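Local structure of leucine aminopeptidase 1 (Caenorhabditis elegans, 2HC9) at residues A[235-240]-A[297-302]; A[160-165]-A[290-295]. The protein removes N-terminal amino acids, preferably leucine, from peptides as a two-zinc M17 aminopeptidase, and probably acts as a digestive enzyme. The protein carries 1 engineered substitution. All coordinates share one frame; numbering follows the deposited sequence.

How the interactions relate
Along the chain, the segments come in the order 160-165, 235-240, 290-295, 297-302, so interactions 1 and 2 cross rather than nest. Interaction 2 closes the longer loop, 124 residues between helix 157-178 and the loop that follows helix 277-290. Interaction 1 closes a loop of 56 residues by pairing strand 232-238 with strand 297-307 in the sheet of the catalytic domain. Because the loop 290-295 leads almost directly into strand 297-307, the two meet: H238 NE2 probably hydrogen-bonds to F294 O, and V240 packs on the backbone of S295. Helix 157-178, which also touches strand 3-8 of the N-terminal sheet, is thereby tied to the catalytic sheet.

Interaction 1: residues A[235-240]-A[297-302]; sequences VLSHEV and TLHACL
The imidazole of H299 meets S237 at its edge: S237 OG lies in the ring plane, 2.8 Å from H299 ND1, in a hydrogen bond for which either atom could be the donor. E239 OE2 comes near the same ring's edge, 4.1 Å from H299 CE1, with its carboxylate turned 79° from the ring, while L352 packs against the H299 side chain from outside the pair. With CG beside its backbone N (chi1 -49°), H299 sets ND1 against the serine hydroxyl of its non-hydrogen-bonded partner. The backbones form an antiparallel ladder. L236 and A300 exchange N-H...O bonds, that from L236 N to A300 O being 2.8 Å long, and H238 and L298 do the same; H238 N meets L298 O almost head-on, at a C=O...N angle of 173°. Past the last bridge, V240 N donates to T297 OG1 at 3.0 Å, so a side chain continues the bonding where strand 232-238 has ended, and S243 OG binds the same hydroxyl. L236, H238, L298 and A300 share the face that packs on helix 277-290; V235, S237, H299 and C301 line the other, where V235 CG1 lies 4.3 Å from C301 SG. The S237-H299 bond thus gives two buried polar groups a mutual partner within the catalytic-domain sheet.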
# COMPACT_ATOMS: atom_id res chain seq x y z
N VAL A 235 -40.74 -9.29 9.85
CA VAL A 235 -41.40 -8.30 10.71
C VAL A 235 -42.06 -9.06 11.86
O VAL A 235 -42.85 -9.98 11.59
CB VAL A 235 -42.48 -7.50 9.95
CG1 VAL A 235 -43.10 -6.41 10.85
CG2 VAL A 235 -41.88 -6.87 8.68
N LEU A 236 -41.77 -8.68 13.10
CA LEU A 236 -42.56 -9.13 14.25
C LEU A 236 -43.36 -7.93 14.71
O LEU A 236 -42.77 -6.90 15.04
CB LEU A 236 -41.65 -9.59 15.39
CG LEU A 236 -40.52 -10.54 14.97
CD1 LEU A 236 -39.71 -10.94 16.21
CD2 LEU A 236 -41.09 -11.78 14.22
N SER A 237 -44.68 -8.07 14.75
CA SER A 237 -45.53 -6.94 15.18
C SER A 237 -46.31 -7.25 16.45
O SER A 237 -46.92 -8.33 16.57
CB SER A 237 -46.51 -6.56 14.06
OG SER A 237 -45.78 -6.06 12.93
N HIS A 238 -46.23 -6.29 17.38
CA HIS A 238 -46.94 -6.28 18.67
C HIS A 238 -47.93 -5.11 18.57
O HIS A 238 -47.59 -3.95 18.84
CB HIS A 238 -45.93 -6.05 19.80
CG HIS A 238 -46.53 -5.89 21.17
ND1 HIS A 238 -46.97 -6.96 21.92
CD2 HIS A 238 -46.72 -4.78 21.93
CE1 HIS A 238 -47.41 -6.52 23.09
NE2 HIS A 238 -47.26 -5.20 23.13
N GLU A 239 -49.14 -5.42 18.12
CA GLU A 239 -50.11 -4.38 17.79
C GLU A 239 -51.04 -4.11 18.96
O GLU A 239 -51.66 -5.03 19.51
CB GLU A 239 -50.86 -4.74 16.51
CG GLU A 239 -49.86 -4.84 15.34
CD GLU A 239 -50.48 -5.12 13.98
OE1 GLU A 239 -51.28 -6.08 13.85
OE2 GLU A 239 -50.13 -4.39 13.04
N VAL A 240 -51.09 -2.85 19.37
CA VAL A 240 -51.89 -2.45 20.51
C VAL A 240 -52.94 -1.46 19.99
O VAL A 240 -52.62 -0.31 19.70
CB VAL A 240 -51.06 -1.84 21.68
CG1 VAL A 240 -52.02 -1.43 22.82
CG2 VAL A 240 -50.01 -2.86 22.22
N THR A 297 -47.75 0.17 20.31
CA THR A 297 -47.56 -0.70 19.19
C THR A 297 -46.06 -0.70 18.87
O THR A 297 -45.42 0.37 18.87
CB THR A 297 -48.38 -0.21 17.98
OG1 THR A 297 -49.78 -0.42 18.25
CG2 THR A 297 -47.99 -0.98 16.71
N LEU A 298 -45.52 -1.89 18.63
CA LEU A 298 -44.06 -2.06 18.50
C LEU A 298 -43.81 -3.07 17.40
O LEU A 298 -44.48 -4.11 17.35
CB LEU A 298 -43.43 -2.56 19.81
CG LEU A 298 -41.90 -2.70 19.82
CD1 LEU A 298 -41.22 -1.31 19.63
CD2 LEU A 298 -41.41 -3.40 21.12
N HIS A 299 -42.83 -2.77 16.53
CA HIS A 299 -42.47 -3.70 15.44
C HIS A 299 -40.95 -3.91 15.45
O HIS A 299 -40.19 -2.96 15.63
CB HIS A 299 -42.87 -3.14 14.07
CG HIS A 299 -44.28 -2.62 13.99
ND1 HIS A 299 -45.35 -3.43 13.65
CD2 HIS A 299 -44.79 -1.38 14.17
CE1 HIS A 299 -46.46 -2.70 13.62
NE2 HIS A 299 -46.15 -1.45 13.94
N ALA A 300 -40.52 -5.15 15.25
CA ALA A 300 -39.10 -5.44 14.93
C ALA A 300 -39.06 -5.75 13.44
O ALA A 300 -39.81 -6.62 12.97
CB ALA A 300 -38.58 -6.61 15.76
N CYS A 301 -38.21 -5.04 12.69
CA CYS A 301 -38.11 -5.25 11.24
C CYS A 301 -36.65 -5.61 10.96
O CYS A 301 -35.77 -4.77 11.14
CB CYS A 301 -38.44 -3.96 10.46
SG CYS A 301 -40.09 -3.29 10.83
N LEU A 302 -36.42 -6.84 10.53
CA LEU A 302 -35.06 -7.36 10.40
C LEU A 302 -34.72 -7.55 8.94
O LEU A 302 -35.42 -8.27 8.24
CB LEU A 302 -34.90 -8.68 11.16
CG LEU A 302 -35.34 -8.59 12.64
CD1 LEU A 302 -35.09 -9.93 13.30
CD2 LEU A 302 -34.68 -7.45 13.44

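Interaction 2: residues A[160-165]-A[290-295]; sequences AVFLTD and VKHGFS
H292 and D165 form a His-carboxylate hydrogen bond that joins helix 157-178 to the loop after helix 277-290, away from the zinc site. H292 NE2 donates to D165 OD2 over 2.6 Å, with an N-H...O angle of 145°. The oxygen uses its anti lone pair and sits tilted out of the imidazole plane, so the bond is short but bent. In the conformer of K291 modelled here, one of two deposited, a water also links D165 OD1 to K291 NZ, so this bridge is tentative. The water would donate to the carboxylate oxygen and accept from the lysine, keeping the two opposite charges solvent-separated.

Aromatic contacts hold the imidazole from another side. The F162 ring turns its edge to a face of H292 in a T-shaped stack, planes 81° apart and centroids separated by 5.6 Å. CG of F162 is anti to its backbone N (chi1 165°), which carries the ring past the imidazole while CB settles over that same face in a CH-pi contact, 4.1 Å from the centroid. An alanine in place of H292 is likely to leave D165 OD2 without its donor and the F162 edge without the face it packs on.

Apolar contacts complete the join. V486 packs on both F162 and H292. At the rim of the imidazole, V161 CG1 lies in the ring plane, 3.8 Å from H292 CE1.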
# COMPACT_ATOMS: atom_id res chain seq x y z
N ALA A 160 -36.60 -8.00 39.28
CA ALA A 160 -35.65 -9.10 39.17
C ALA A 160 -36.02 -10.01 38.00
O ALA A 160 -35.13 -10.52 37.30
CB ALA A 160 -35.53 -9.88 40.48
N VAL A 161 -37.32 -10.16 37.75
CA VAL A 161 -37.77 -10.92 36.55
C VAL A 161 -37.29 -10.19 35.30
O VAL A 161 -36.71 -10.81 34.39
CB VAL A 161 -39.32 -11.07 36.47
CG1 VAL A 161 -39.71 -11.90 35.25
CG2 VAL A 161 -39.86 -11.80 37.72
N PHE A 162 -37.54 -8.89 35.25
CA PHE A 162 -37.10 -8.13 34.08
C PHE A 162 -35.57 -8.24 33.88
O PHE A 162 -35.11 -8.40 32.76
CB PHE A 162 -37.52 -6.64 34.15
CG PHE A 162 -36.76 -5.81 33.16
CD1 PHE A 162 -37.05 -5.90 31.79
CD2 PHE A 162 -35.66 -5.06 33.56
CE1 PHE A 162 -36.28 -5.18 30.85
CE2 PHE A 162 -34.89 -4.36 32.64
CZ PHE A 162 -35.20 -4.43 31.30
N LEU A 163 -34.80 -8.11 34.96
CA LEU A 163 -33.33 -8.15 34.86
C LEU A 163 -32.84 -9.53 34.40
O LEU A 163 -31.85 -9.64 33.68
CB LEU A 163 -32.70 -7.76 36.21
CG LEU A 163 -32.90 -6.28 36.59
CD1 LEU A 163 -32.55 -6.07 38.09
CD2 LEU A 163 -32.04 -5.35 35.72
N THR A 164 -33.53 -10.59 34.82
CA THR A 164 -33.22 -11.92 34.30
C THR A 164 -33.50 -12.00 32.79
O THR A 164 -32.71 -12.59 32.04
CB THR A 164 -34.06 -12.97 35.08
OG1 THR A 164 -33.73 -12.87 36.47
CG2 THR A 164 -33.78 -14.39 34.59
N ASP A 165 -34.63 -11.44 32.37
CA ASP A 165 -34.98 -11.40 30.95
C ASP A 165 -34.01 -10.52 30.17
O ASP A 165 -33.65 -10.84 29.03
CB ASP A 165 -36.39 -10.86 30.78
CG ASP A 165 -37.47 -11.89 31.13
OD1 ASP A 165 -37.19 -13.10 31.08
OD2 ASP A 165 -38.59 -11.46 31.43
N VAL A 290 -41.48 -6.81 25.06
CA VAL A 290 -42.80 -7.44 24.86
C VAL A 290 -43.10 -8.42 26.01
O VAL A 290 -44.27 -8.66 26.34
CB VAL A 290 -42.94 -8.08 23.44
CG1 VAL A 290 -44.24 -8.91 23.32
CG2 VAL A 290 -42.98 -6.95 22.39
N LYS A 291 -42.05 -8.93 26.65
CA LYS A 291 -42.24 -9.81 27.81
C LYS A 291 -42.80 -9.06 29.01
O LYS A 291 -43.25 -9.68 29.99
CB LYS A 291 -40.92 -10.49 28.19
CG LYS A 291 -40.50 -11.59 27.22
CD LYS A 291 -39.09 -12.06 27.56
CE LYS A 291 -38.71 -13.27 26.72
NZ LYS A 291 -39.50 -14.46 27.12
N HIS A 292 -42.78 -7.74 28.95
CA HIS A 292 -43.15 -6.96 30.12
C HIS A 292 -44.26 -5.95 29.88
O HIS A 292 -44.19 -4.81 30.32
CB HIS A 292 -41.91 -6.41 30.79
CG HIS A 292 -41.06 -7.48 31.40
ND1 HIS A 292 -41.27 -7.96 32.67
CD2 HIS A 292 -40.05 -8.23 30.88
CE1 HIS A 292 -40.43 -8.95 32.92
NE2 HIS A 292 -39.67 -9.13 31.85
N GLY A 293 -45.32 -6.41 29.22
CA GLY A 293 -46.56 -5.66 29.14
C GLY A 293 -46.41 -4.37 28.35
O GLY A 293 -46.92 -3.32 28.75
N PHE A 294 -45.70 -4.43 27.23
CA PHE A 294 -45.42 -3.22 26.46
C PHE A 294 -46.71 -2.62 25.87
O PHE A 294 -47.44 -3.28 25.12
CB PHE A 294 -44.43 -3.50 25.32
CG PHE A 294 -43.82 -2.25 24.72
CD1 PHE A 294 -42.75 -1.61 25.35
CD2 PHE A 294 -44.29 -1.74 23.51
CE1 PHE A 294 -42.16 -0.45 24.79
CE2 PHE A 294 -43.72 -0.59 22.95
CZ PHE A 294 -42.66 0.05 23.60
N SER A 295 -46.96 -1.37 26.22
CA SER A 295 -48.29 -0.79 26.11
C SER A 295 -48.53 -0.10 24.76
O SER A 295 -49.65 0.33 24.47
CB SER A 295 -48.52 0.22 27.24
OG SER A 295 -47.71 1.36 27.06
O HOH W 1 -38.91 -15.17 29.86